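Local coordinates for oxidized polyvinyl alcohol hydrolase (PDB 3WWC), which catalyses the hydrolysis of beta-diketones such as 4,6-nonanedione and of oxidized polyvinyl alcohol, in the second step of polyvinyl alcohol degradation, at residues Trp126-Glu131 / Ile176-Thr181; Pro67-Val72 / Pro100-Ala105; Ser201-Val206 / Leu271-Arg276; Asp258-Thr263 / His301-Pro306. The protein carries 1 engineered substitution. All blocks are in the same frame, centred on the assembly; numbering follows the deposited sequence.

Contact 1 of 4, residues Trp126-Glu131 / Ile176-Thr181; sequences WNPWFE and IASGGT. Engineered in segment 176-181: Ala177 (natural residue Ser). With BUA (butanoic acid), chain C; BUA (butanoic acid), chain D.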
# COMPACT_ATOMS: atom_id res chain seq x y z
N TRP A 126 -10.17 -10.13 -1.09
CA TRP A 126 -8.97 -10.94 -0.87
C TRP A 126 -8.62 -10.95 0.62
O TRP A 126 -8.64 -9.93 1.28
CB TRP A 126 -7.87 -10.30 -1.73
CG TRP A 126 -6.77 -11.25 -2.05
CD1 TRP A 126 -5.47 -11.13 -1.70
CD2 TRP A 126 -6.91 -12.51 -2.72
NE1 TRP A 126 -4.77 -12.26 -2.09
CE2 TRP A 126 -5.64 -13.11 -2.72
CE3 TRP A 126 -7.98 -13.18 -3.31
CZ2 TRP A 126 -5.40 -14.36 -3.30
CZ3 TRP A 126 -7.74 -14.44 -3.90
CH2 TRP A 126 -6.46 -15.01 -3.88
N ASN A 127 -8.32 -12.11 1.15
CA ASN A 127 -8.14 -12.26 2.60
C ASN A 127 -6.94 -11.65 3.35
O ASN A 127 -7.05 -11.41 4.53
CB ASN A 127 -8.19 -13.76 2.94
CG ASN A 127 -8.77 -14.04 4.31
OD1 ASN A 127 -9.70 -13.38 4.75
ND2 ASN A 127 -8.23 -15.06 4.97
N PRO A 128 -5.78 -11.40 2.69
CA PRO A 128 -4.66 -10.84 3.45
C PRO A 128 -4.93 -9.52 4.18
O PRO A 128 -4.49 -9.33 5.32
CB PRO A 128 -3.55 -10.67 2.41
CG PRO A 128 -3.80 -11.86 1.43
CD PRO A 128 -5.38 -11.83 1.34
N TRP A 129 -5.63 -8.61 3.49
CA TRP A 129 -5.94 -7.31 4.06
C TRP A 129 -7.36 -6.97 3.61
O TRP A 129 -7.84 -7.48 2.63
CB TRP A 129 -5.02 -6.20 3.52
CG TRP A 129 -3.51 -6.44 3.72
CD1 TRP A 129 -2.60 -6.89 2.77
CD2 TRP A 129 -2.76 -6.25 4.92
NE1 TRP A 129 -1.35 -7.00 3.32
CE2 TRP A 129 -1.41 -6.61 4.64
CE3 TRP A 129 -3.08 -5.82 6.22
CZ2 TRP A 129 -0.39 -6.54 5.61
CZ3 TRP A 129 -2.10 -5.75 7.18
CH2 TRP A 129 -0.75 -6.11 6.88
N PHE A 130 -8.00 -6.04 4.34
CA PHE A 130 -9.33 -5.58 3.94
C PHE A 130 -9.03 -4.44 2.94
O PHE A 130 -9.09 -3.25 3.26
CB PHE A 130 -10.06 -5.09 5.21
CG PHE A 130 -10.22 -6.18 6.28
CD1 PHE A 130 -10.97 -7.31 5.99
CD2 PHE A 130 -9.60 -6.09 7.53
CE1 PHE A 130 -11.07 -8.34 6.95
CE2 PHE A 130 -9.71 -7.09 8.47
CZ PHE A 130 -10.45 -8.24 8.18
N GLU A 131 -8.74 -4.86 1.72
CA GLU A 131 -8.25 -3.97 0.70
C GLU A 131 -9.08 -3.75 -0.54
O GLU A 131 -8.67 -2.97 -1.41
CB GLU A 131 -6.78 -4.36 0.31
CG GLU A 131 -6.37 -5.89 0.15
CD GLU A 131 -6.68 -6.53 -1.19
OE1 GLU A 131 -7.82 -6.40 -1.70
OE2 GLU A 131 -5.78 -7.23 -1.74
N ILE A 176 3.66 -4.54 -0.74
CA ILE A 176 3.76 -5.32 -1.96
C ILE A 176 2.52 -6.17 -2.21
O ILE A 176 1.95 -6.74 -1.28
CB ILE A 176 5.02 -6.25 -1.90
CG1 ILE A 176 5.12 -7.12 -3.14
CG2 ILE A 176 4.98 -7.21 -0.68
CD1 ILE A 176 5.42 -6.35 -4.40
N ALA A 177 2.06 -6.17 -3.46
CA ALA A 177 0.98 -7.06 -3.88
C ALA A 177 -0.28 -6.74 -3.12
O ALA A 177 -0.70 -5.59 -3.23
CB ALA A 177 1.47 -8.51 -3.67
N SER A 178 -0.87 -7.65 -2.36
CA SER A 178 -2.09 -7.28 -1.62
C SER A 178 -1.74 -6.15 -0.65
O SER A 178 -2.64 -5.34 -0.36
CB SER A 178 -2.62 -8.51 -0.87
OG SER A 178 -3.82 -8.21 -0.18
N GLY A 179 -0.51 -6.08 -0.17
CA GLY A 179 -0.17 -4.94 0.70
C GLY A 179 -0.11 -3.65 -0.11
O GLY A 179 -0.32 -2.58 0.48
N GLY A 180 0.23 -3.73 -1.39
CA GLY A 180 0.18 -2.55 -2.25
C GLY A 180 -1.28 -2.15 -2.51
O GLY A 180 -1.57 -0.96 -2.58
N THR A 181 -2.19 -3.13 -2.64
CA THR A 181 -3.60 -2.83 -2.82
C THR A 181 -4.10 -2.13 -1.56
O THR A 181 -4.84 -1.15 -1.64
CB THR A 181 -4.37 -4.13 -3.05
OG1 THR A 181 -3.69 -4.90 -4.07
CG2 THR A 181 -5.82 -3.83 -3.44
C1 BUA C . -5.14 -10.57 -5.94
C2 BUA C . -3.63 -10.35 -5.94
C3 BUA C . -3.15 -10.24 -4.49
C4 BUA C . -1.62 -10.12 -4.43
O1 BUA C . -1.06 -10.60 -3.42
O2 BUA C . -1.07 -9.49 -5.36
C1 BUA D . -5.59 -10.05 -6.47
C2 BUA D . -7.04 -10.52 -6.47
C3 BUA D . -7.15 -11.85 -7.22
C4 BUA D . -8.59 -12.36 -7.16
O1 BUA D . -9.47 -11.52 -6.86
O2 BUA D . -8.78 -13.57 -7.41
O HOH W 1 -4.65 -7.45 -4.23
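Ser178 sits just past the nucleophile elbow of this alpha/beta-hydrolase fold, on the first turn of helix 178-189, where it meets Trp129 and Glu131 of the loop 126-131. The preceding Ala177, engineered from serine at the position assigned by similarity to the charge relay, occupies the helix's N-cap position. With OG anti to the backbone N (chi1 -178°), the Ser178 hydroxyl turns to the loop and donates to Glu131 OE2 (2.7 Å), meeting the anti side of the carboxylate 21° out of its plane. The same OG lies at the edges of two indoles, 3.5 Å from Trp129 CD1 and 3.7 Å from Trp126 CD1, and 3.6 Å from Pro128 CB. A small hydroxyl suits so enclosed a place. Thr181 lays its CG2 methyl against Glu131 CD at 3.6 Å, while a water donates to Glu131 OE2 (2.7 Å) and also bonds Thr181 OG1, which accepts from Glu203 N. Tyr205 OH is hydrogen-bonded to Glu131 OE1. The Ser178 backbone N is 3.1 Å from butanoic acid (chain C) O1, consistent with an oxyanion-hole role. A buried carboxylate with partners at both oxygens is thus fixed in rotation, and probably holds Ser178 to the loop.

Contact 2 of 4, residues Pro67-Val72 / Pro100-Ala105; sequences PMTGSV and PVRACA. With BUA (butanoic acid), chain C.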
# COMPACT_ATOMS: atom_id res chain seq x y z
N PRO A 67 5.17 -0.66 6.62
CA PRO A 67 5.27 -1.61 5.53
C PRO A 67 4.31 -2.77 5.70
O PRO A 67 4.09 -3.27 6.82
CB PRO A 67 6.73 -2.08 5.64
CG PRO A 67 6.97 -2.07 7.15
CD PRO A 67 6.30 -0.80 7.58
N MET A 68 3.75 -3.19 4.57
CA MET A 68 2.80 -4.31 4.58
C MET A 68 3.23 -5.41 3.66
O MET A 68 3.57 -5.16 2.50
CB MET A 68 1.42 -3.83 4.17
CG MET A 68 0.88 -2.89 5.22
SD MET A 68 -0.70 -2.13 4.73
CE MET A 68 -0.19 -1.01 3.53
N THR A 69 3.18 -6.65 4.15
CA THR A 69 3.46 -7.80 3.32
C THR A 69 2.29 -8.08 2.39
O THR A 69 1.26 -7.37 2.39
CB THR A 69 3.74 -9.01 4.24
OG1 THR A 69 4.30 -10.06 3.43
CG2 THR A 69 2.45 -9.50 4.94
N GLY A 70 2.45 -9.12 1.58
CA GLY A 70 1.42 -9.51 0.62
C GLY A 70 0.63 -10.73 1.05
O GLY A 70 0.20 -10.87 2.20
N SER A 71 0.41 -11.62 0.08
CA SER A 71 -0.39 -12.82 0.33
C SER A 71 0.32 -14.00 0.88
O SER A 71 -0.26 -14.74 1.67
CB SER A 71 -1.06 -13.25 -0.99
OG SER A 71 -1.97 -12.23 -1.43
N VAL A 72 1.60 -14.16 0.53
CA VAL A 72 2.34 -15.34 0.99
C VAL A 72 3.53 -15.08 1.90
O VAL A 72 3.87 -15.94 2.71
CB VAL A 72 2.79 -16.15 -0.21
CG1 VAL A 72 3.74 -17.27 0.23
CG2 VAL A 72 1.56 -16.68 -0.95
N PRO A 100 2.13 -3.65 10.58
CA PRO A 100 0.95 -4.39 11.04
C PRO A 100 0.95 -5.83 10.60
O PRO A 100 1.43 -6.16 9.53
CB PRO A 100 -0.22 -3.64 10.37
CG PRO A 100 0.43 -3.14 9.02
CD PRO A 100 1.82 -2.71 9.46
N VAL A 101 0.39 -6.69 11.46
CA VAL A 101 0.21 -8.12 11.14
C VAL A 101 -1.17 -8.25 10.52
O VAL A 101 -2.13 -7.58 10.96
CB VAL A 101 0.34 -8.96 12.42
CG1 VAL A 101 0.04 -10.47 12.16
CG2 VAL A 101 1.77 -8.79 12.96
N ARG A 102 -1.31 -9.10 9.52
CA ARG A 102 -2.59 -9.32 8.84
C ARG A 102 -3.62 -9.96 9.79
O ARG A 102 -3.25 -10.83 10.62
CB ARG A 102 -2.39 -10.23 7.61
CG ARG A 102 -1.52 -9.58 6.53
CD ARG A 102 -1.10 -10.56 5.42
NE ARG A 102 -0.19 -11.52 6.01
CZ ARG A 102 0.19 -12.65 5.45
NH1 ARG A 102 -0.20 -12.96 4.21
NH2 ARG A 102 0.89 -13.52 6.20
N ALA A 103 -4.87 -9.54 9.71
CA ALA A 103 -5.90 -10.09 10.58
C ALA A 103 -5.99 -11.62 10.44
O ALA A 103 -6.08 -12.35 11.46
CB ALA A 103 -7.25 -9.44 10.20
N CYS A 104 -5.91 -12.10 9.21
CA CYS A 104 -5.99 -13.53 8.94
C CYS A 104 -4.87 -14.33 9.63
O CYS A 104 -5.01 -15.54 9.77
CB CYS A 104 -5.95 -13.79 7.39
SG CYS A 104 -4.41 -13.11 6.60
N ALA A 105 -3.75 -13.68 9.96
CA ALA A 105 -2.63 -14.40 10.60
C ALA A 105 -2.83 -14.63 12.10
O ALA A 105 -1.96 -15.21 12.76
CB ALA A 105 -1.32 -13.63 10.37
C1 BUA C . -5.14 -10.57 -5.94
C2 BUA C . -3.63 -10.35 -5.94
C3 BUA C . -3.15 -10.24 -4.49
C4 BUA C . -1.62 -10.12 -4.43
O1 BUA C . -1.06 -10.60 -3.42
O2 BUA C . -1.07 -9.49 -5.36
O HOH W 2 2.95 -6.92 7.28
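Arg102 starts with CG anti to its own carbonyl carbon (chi1 -66°), stays extended at chi2 and bends at chi3 (-67°), a course that swings the guanidinium across Thr69 to the carbonyls of Gly70 and Ser71. Thr69 in turn has its OG1 anti to the backbone N, bonded to Glu73 O, which leaves the CG2 methyl in the crowded position between N and C and lays it over one face of the guanidinium, 3.5 Å from Arg102 NE. At the edge of the group, near its plane, Arg102 NH1 gives Ser71 O a weak hydrogen bond (3.1 Å, N-H...O 132°), and Gly70 O lies 2.9 Å from the same NH1. Arg102 NH2 is taken by Arg112 O, so this long, flat side chain with several N-H donors reaches both the turn after strand 62-68 and a later part of its own loop. A leucine in its place would probably leave Ser71 O without this donor and the turn at Gly70 and Ser71 freer to shift. Segments 67-72 and 100-105 run off the ends of two neighbouring parallel strands, 62-68 and 96-100, of the central sheet, and the turn after strand 62-68 corresponds to the loop that in alpha/beta hydrolases often helps form the oxyanion hole. Here Ser71 OG donates to butanoic acid (chain C) O1 at 2.7 Å. Nearer the sheet the chemistry turns apolar: Pro100 sets its CG against Met68 CG at 3.8 Å, obliquely, and its CD against Pro67 O at 3.5 Å. A water accepts from Thr69 N and donates to Pro100 O.

Contact 3 of 4, residues Ser201-Val206 / Leu271-Arg276; sequences SGEWYV and LCADYR. With BUA (butanoic acid), chain C; BUA (butanoic acid), chain D.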
# COMPACT_ATOMS: atom_id res chain seq x y z
N SER A 201 3.08 -2.79 -6.94
CA SER A 201 2.31 -3.86 -7.60
C SER A 201 1.02 -4.17 -6.89
O SER A 201 0.73 -5.34 -6.58
CB SER A 201 3.17 -5.07 -7.71
OG SER A 201 4.32 -4.77 -8.45
N GLY A 202 0.28 -3.12 -6.62
CA GLY A 202 -1.03 -3.27 -5.98
C GLY A 202 -2.14 -3.27 -7.02
O GLY A 202 -1.99 -2.76 -8.14
N GLU A 203 -3.26 -3.85 -6.63
CA GLU A 203 -4.43 -3.84 -7.51
C GLU A 203 -5.22 -2.53 -7.34
O GLU A 203 -5.06 -1.77 -6.35
CB GLU A 203 -5.38 -5.02 -7.20
CG GLU A 203 -5.34 -6.20 -8.21
CD GLU A 203 -5.98 -5.87 -9.54
OE1 GLU A 203 -6.15 -6.82 -10.32
OE2 GLU A 203 -6.34 -4.70 -9.83
N TRP A 204 -6.08 -2.30 -8.33
CA TRP A 204 -7.05 -1.20 -8.34
C TRP A 204 -8.47 -1.83 -8.43
O TRP A 204 -9.45 -1.20 -8.04
CB TRP A 204 -6.85 -0.30 -9.58
CG TRP A 204 -7.44 1.09 -9.41
CD1 TRP A 204 -8.57 1.60 -10.01
CD2 TRP A 204 -6.91 2.15 -8.59
NE1 TRP A 204 -8.77 2.91 -9.63
CE2 TRP A 204 -7.77 3.28 -8.75
CE3 TRP A 204 -5.79 2.26 -7.74
CZ2 TRP A 204 -7.53 4.50 -8.10
CZ3 TRP A 204 -5.55 3.47 -7.08
CH2 TRP A 204 -6.41 4.59 -7.26
N TYR A 205 -8.56 -3.05 -8.96
CA TYR A 205 -9.85 -3.77 -9.18
C TYR A 205 -10.76 -2.89 -10.00
O TYR A 205 -11.90 -2.54 -9.62
CB TYR A 205 -10.52 -4.12 -7.87
CG TYR A 205 -9.69 -4.97 -6.94
CD1 TYR A 205 -9.20 -6.22 -7.33
CD2 TYR A 205 -9.50 -4.56 -5.62
CE1 TYR A 205 -8.57 -7.06 -6.41
CE2 TYR A 205 -8.88 -5.39 -4.69
CZ TYR A 205 -8.43 -6.63 -5.09
OH TYR A 205 -7.88 -7.51 -4.15
N VAL A 206 -10.27 -2.52 -11.18
CA VAL A 206 -11.00 -1.62 -12.06
C VAL A 206 -12.44 -2.04 -12.31
O VAL A 206 -12.73 -3.24 -12.55
CB VAL A 206 -10.25 -1.52 -13.39
CG1 VAL A 206 -11.11 -0.79 -14.47
CG2 VAL A 206 -8.99 -0.70 -13.17
N LEU A 271 -3.95 -17.40 -14.04
CA LEU A 271 -3.72 -15.94 -13.98
C LEU A 271 -4.91 -15.17 -13.39
O LEU A 271 -6.01 -15.25 -13.90
CB LEU A 271 -3.42 -15.42 -15.40
CG LEU A 271 -3.14 -13.90 -15.51
CD1 LEU A 271 -1.85 -13.56 -14.74
CD2 LEU A 271 -3.00 -13.50 -16.99
N CYS A 272 -4.70 -14.42 -12.30
CA CYS A 272 -5.84 -13.68 -11.71
C CYS A 272 -5.57 -12.20 -11.53
O CYS A 272 -6.47 -11.46 -11.10
CB CYS A 272 -6.24 -14.27 -10.35
SG CYS A 272 -4.91 -14.36 -9.13
N ALA A 273 -4.34 -11.78 -11.80
CA ALA A 273 -4.04 -10.36 -11.67
C ALA A 273 -2.90 -9.95 -12.57
O ALA A 273 -1.92 -10.68 -12.70
CB ALA A 273 -3.71 -10.02 -10.24
N ASP A 274 -3.05 -8.78 -13.19
CA ASP A 274 -2.03 -8.22 -14.06
C ASP A 274 -1.84 -6.81 -13.50
O ASP A 274 -2.78 -6.01 -13.48
CB ASP A 274 -2.56 -8.16 -15.49
CG ASP A 274 -1.57 -7.53 -16.46
OD1 ASP A 274 -0.61 -6.85 -16.00
OD2 ASP A 274 -1.72 -7.73 -17.70
N TYR A 275 -0.62 -6.49 -13.06
CA TYR A 275 -0.45 -5.18 -12.41
C TYR A 275 -0.11 -4.02 -13.33
O TYR A 275 0.03 -2.87 -12.90
CB TYR A 275 0.53 -5.34 -11.22
CG TYR A 275 -0.01 -6.36 -10.24
CD1 TYR A 275 0.28 -7.72 -10.40
CD2 TYR A 275 -0.85 -5.96 -9.20
CE1 TYR A 275 -0.26 -8.67 -9.54
CE2 TYR A 275 -1.41 -6.91 -8.35
CZ TYR A 275 -1.11 -8.24 -8.53
OH TYR A 275 -1.65 -9.18 -7.70
N ARG A 276 -0.06 -4.28 -14.62
CA ARG A 276 0.14 -3.17 -15.55
C ARG A 276 -1.12 -2.25 -15.51
O ARG A 276 -1.02 -1.05 -15.30
CB ARG A 276 0.39 -3.76 -16.97
CG ARG A 276 0.52 -2.64 -18.05
CD ARG A 276 0.32 -3.24 -19.49
NE ARG A 276 1.23 -4.34 -19.70
CZ ARG A 276 2.44 -4.23 -20.23
NH1 ARG A 276 2.89 -3.04 -20.65
NH2 ARG A 276 3.24 -5.27 -20.27
C1 BUA C . -5.14 -10.57 -5.94
C2 BUA C . -3.63 -10.35 -5.94
C3 BUA C . -3.15 -10.24 -4.49
C4 BUA C . -1.62 -10.12 -4.43
O1 BUA C . -1.06 -10.60 -3.42
O2 BUA C . -1.07 -9.49 -5.36
C1 BUA D . -5.59 -10.05 -6.47
C2 BUA D . -7.04 -10.52 -6.47
C3 BUA D . -7.15 -11.85 -7.22
C4 BUA D . -8.59 -12.36 -7.16
O1 BUA D . -9.47 -11.52 -6.86
O2 BUA D . -8.78 -13.57 -7.41
O HOH W 3 -5.35 -7.06 -12.86
O HOH W 4 -7.48 -8.96 -10.13
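Packing comes first: the ring of Tyr275 lies against the backbone of Ser201, Gly202 and Glu203. Ser201 O approaches it obliquely, 3.1 Å from Tyr275 CD2, while Gly202 O stands near the ring plane, at its edge, 3.6 Å from the same CD2. Glu203 passes at about a right angle to the ring with CG 4.0 Å from Tyr275 CE2. The Tyr275 ring also stacks on His303; an alanine in place of this tyrosine would probably open a gap along these carbonyls and leave His303 without that partner. The segments belong to the loop after strand 196-200 of the alpha/beta-hydrolase sheet and to the end of a small two-stranded hairpin, where Cys272 and Ala273 form a classic beta bulge opposite Trp260; the hairpin and its Cys262-Cys272 disulfide are consistent with a lid.

Waters join the polar atoms. Glu203 OE1 accepts from one water that in turn accepts from Asp274 N (2.9 Å), and from another that donates to Cys272 O (2.9 Å). Direct bonds remain within each segment: Glu203 OE2 accepts from Trp204 N through its anti lone pair and from Tyr205 N (2.9 Å, 168°) at a tilt to the carboxylate plane. Asp274, at the N-cap position, accepts from Arg276 N at OD1. Tyr275 OH approaches butanoic acid (chain C) O2 at 2.4 Å, a very short and doubtful contact.

Contact 4 of 4, residues Asp258-Thr263 / His301-Pro306; sequences DLWNCT and HGHMWP. With BUA (butanoic acid), chain C.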
# COMPACT_ATOMS: atom_id res chain seq x y z
N ASP A 258 5.09 -8.81 -14.06
CA ASP A 258 4.41 -8.43 -12.84
C ASP A 258 2.93 -8.84 -12.99
O ASP A 258 2.07 -8.06 -13.39
CB ASP A 258 4.58 -6.92 -12.63
CG ASP A 258 4.08 -6.47 -11.24
OD1 ASP A 258 3.58 -7.33 -10.49
OD2 ASP A 258 4.15 -5.24 -10.94
N LEU A 259 2.70 -10.12 -12.66
CA LEU A 259 1.41 -10.82 -12.82
C LEU A 259 1.30 -11.74 -11.64
O LEU A 259 2.32 -12.08 -11.06
CB LEU A 259 1.46 -11.70 -14.08
CG LEU A 259 1.83 -11.01 -15.40
CD1 LEU A 259 2.19 -12.03 -16.49
CD2 LEU A 259 0.64 -10.15 -15.82
N TRP A 260 0.10 -12.16 -11.29
CA TRP A 260 -0.08 -13.08 -10.17
C TRP A 260 -0.99 -14.22 -10.56
O TRP A 260 -2.06 -14.00 -11.13
CB TRP A 260 -0.69 -12.35 -8.94
CG TRP A 260 -1.00 -13.21 -7.70
CD1 TRP A 260 -2.25 -13.54 -7.20
CD2 TRP A 260 -0.05 -13.78 -6.80
NE1 TRP A 260 -2.12 -14.27 -6.03
CE2 TRP A 260 -0.78 -14.43 -5.77
CE3 TRP A 260 1.34 -13.80 -6.75
CZ2 TRP A 260 -0.16 -15.11 -4.71
CZ3 TRP A 260 1.97 -14.47 -5.70
CH2 TRP A 260 1.22 -15.11 -4.69
N ASN A 261 -0.55 -15.44 -10.26
CA ASN A 261 -1.38 -16.61 -10.53
C ASN A 261 -1.92 -17.10 -9.19
O ASN A 261 -1.15 -17.38 -8.26
CB ASN A 261 -0.56 -17.74 -11.14
CG ASN A 261 -0.02 -17.37 -12.51
OD1 ASN A 261 1.14 -17.62 -12.82
ND2 ASN A 261 -0.85 -16.78 -13.33
N CYS A 262 -3.23 -17.20 -9.13
CA CYS A 262 -3.92 -17.67 -7.95
C CYS A 262 -3.77 -19.21 -7.90
O CYS A 262 -3.39 -19.83 -8.88
CB CYS A 262 -5.38 -17.28 -8.09
SG CYS A 262 -5.68 -15.53 -7.63
N THR A 263 -4.09 -19.80 -6.77
CA THR A 263 -3.99 -21.26 -6.66
C THR A 263 -5.37 -21.84 -6.30
O THR A 263 -5.91 -21.48 -5.27
CB THR A 263 -3.00 -21.67 -5.55
OG1 THR A 263 -1.72 -21.08 -5.80
CG2 THR A 263 -2.87 -23.19 -5.50
N HIS A 301 11.71 -6.62 -12.08
CA HIS A 301 11.80 -7.75 -11.19
C HIS A 301 10.57 -8.63 -11.06
O HIS A 301 10.63 -9.66 -10.35
CB HIS A 301 12.14 -7.23 -9.81
CG HIS A 301 11.05 -6.38 -9.22
ND1 HIS A 301 10.75 -5.13 -9.72
CD2 HIS A 301 10.14 -6.64 -8.26
CE1 HIS A 301 9.69 -4.65 -9.09
NE2 HIS A 301 9.29 -5.55 -8.21
N GLY A 302 9.45 -8.21 -11.64
CA GLY A 302 8.23 -9.00 -11.57
C GLY A 302 7.27 -8.64 -10.47
O GLY A 302 7.03 -7.45 -10.16
N HIS A 303 6.69 -9.67 -9.85
CA HIS A 303 5.73 -9.45 -8.79
C HIS A 303 6.28 -9.94 -7.47
O HIS A 303 5.97 -11.07 -7.02
CB HIS A 303 4.44 -10.20 -9.08
CG HIS A 303 3.29 -9.76 -8.23
ND1 HIS A 303 2.75 -8.49 -8.30
CD2 HIS A 303 2.56 -10.42 -7.29
CE1 HIS A 303 1.74 -8.39 -7.44
NE2 HIS A 303 1.61 -9.55 -6.82
N MET A 304 7.15 -9.14 -6.87
CA MET A 304 7.76 -9.44 -5.58
C MET A 304 8.38 -8.13 -5.13
O MET A 304 8.33 -7.16 -5.86
CB MET A 304 8.85 -10.52 -5.70
CG MET A 304 9.81 -10.25 -6.77
SD MET A 304 10.79 -11.76 -7.23
CE MET A 304 10.98 -12.51 -5.80
N TRP A 305 8.89 -8.07 -3.92
CA TRP A 305 9.49 -6.81 -3.49
C TRP A 305 10.63 -6.51 -4.45
O TRP A 305 11.32 -7.43 -4.88
CB TRP A 305 10.07 -6.97 -2.09
CG TRP A 305 10.34 -5.64 -1.44
CD1 TRP A 305 11.48 -4.84 -1.57
CD2 TRP A 305 9.39 -4.89 -0.70
NE1 TRP A 305 11.26 -3.65 -0.94
CE2 TRP A 305 9.99 -3.65 -0.40
CE3 TRP A 305 8.10 -5.15 -0.25
CZ2 TRP A 305 9.32 -2.63 0.32
CZ3 TRP A 305 7.43 -4.18 0.47
CH2 TRP A 305 8.05 -2.90 0.75
N PRO A 306 10.88 -5.24 -4.76
CA PRO A 306 11.97 -4.80 -5.66
C PRO A 306 13.22 -5.62 -5.34
O PRO A 306 13.66 -5.66 -4.18
CB PRO A 306 12.12 -3.32 -5.30
CG PRO A 306 10.60 -2.94 -5.25
CD PRO A 306 10.03 -4.10 -4.38
C1 BUA C . -5.14 -10.57 -5.94
C2 BUA C . -3.63 -10.35 -5.94
C3 BUA C . -3.15 -10.24 -4.49
C4 BUA C . -1.62 -10.12 -4.43
O1 BUA C . -1.06 -10.60 -3.42
O2 BUA C . -1.07 -9.49 -5.36
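Gly302 and His303, in the loop after strand 292-298, close on Asp258, and the heart of the contact is a histidine-carboxylate hydrogen bond. Asp258 follows strand 247-253, and these are the topological places where alpha/beta hydrolases commonly carry their acid and histidine; the pair is consistent with such roles.

Gly302 runs close beside the Asp258 backbone, and its carbonyl O packs against the aspartate, 3.3 Å from Asp258 CG. Its backbone angles would jam a side chain against the carbonyl of the preceding residue, which explains the glycine. His303 comes next, with CG anti to its backbone N (chi1 -165°), the rotamer that carries the imidazole in between Asp258 and the ligand. Its CB rests 3.5 Å from Leu259 O. Facing the aspartate, His303 ND1 donates to Asp258 OD1 at 2.6 Å, the oxygen being met nearly along its C-O axis and close to the ring plane, though carboxylate and ring are turned 37° apart. Asp258 OD2 is held by Ser201 OG and Gly254 N, so both oxygens are engaged and the carboxylate is kept from turning. Flanking the ring, Trp260 lies obliquely, its CE3 3.6 Å from His303 CD2 and the two planes at 50°; a broad indole suits this wall because butanoic acid (chain C) O2 lies over one of its faces. Beyond the imidazole lies the engineered Ala177, and the ring's second nitrogen, His303 NE2, donates to butanoic acid (chain C) O2 at 3.1 Å.

All four contacts surround one butanoic acid (chain C), and none is truly a surface contact: contacts 1, 2 and 3 are buried, contact 4 partly so. Contacts 1 and 2 both use the long loop between strand 96-100 and helix 148-160, and meet through Trp129 with Thr69 and Trp126 with Ser71. Contacts 3 and 4 share the hairpin tied by the Cys262-Cys272 disulfide, and are joined by the Ser201-Asp258 hydrogen bond. The chemistry follows position: a direct hydroxyl-carboxylate bond at the helix start in contact 1, an arginine reaching turn carbonyls at the strand ends in contact 2, ring packing and waters in contact 3, and a histidine-aspartate bond at the pocket in contact 4.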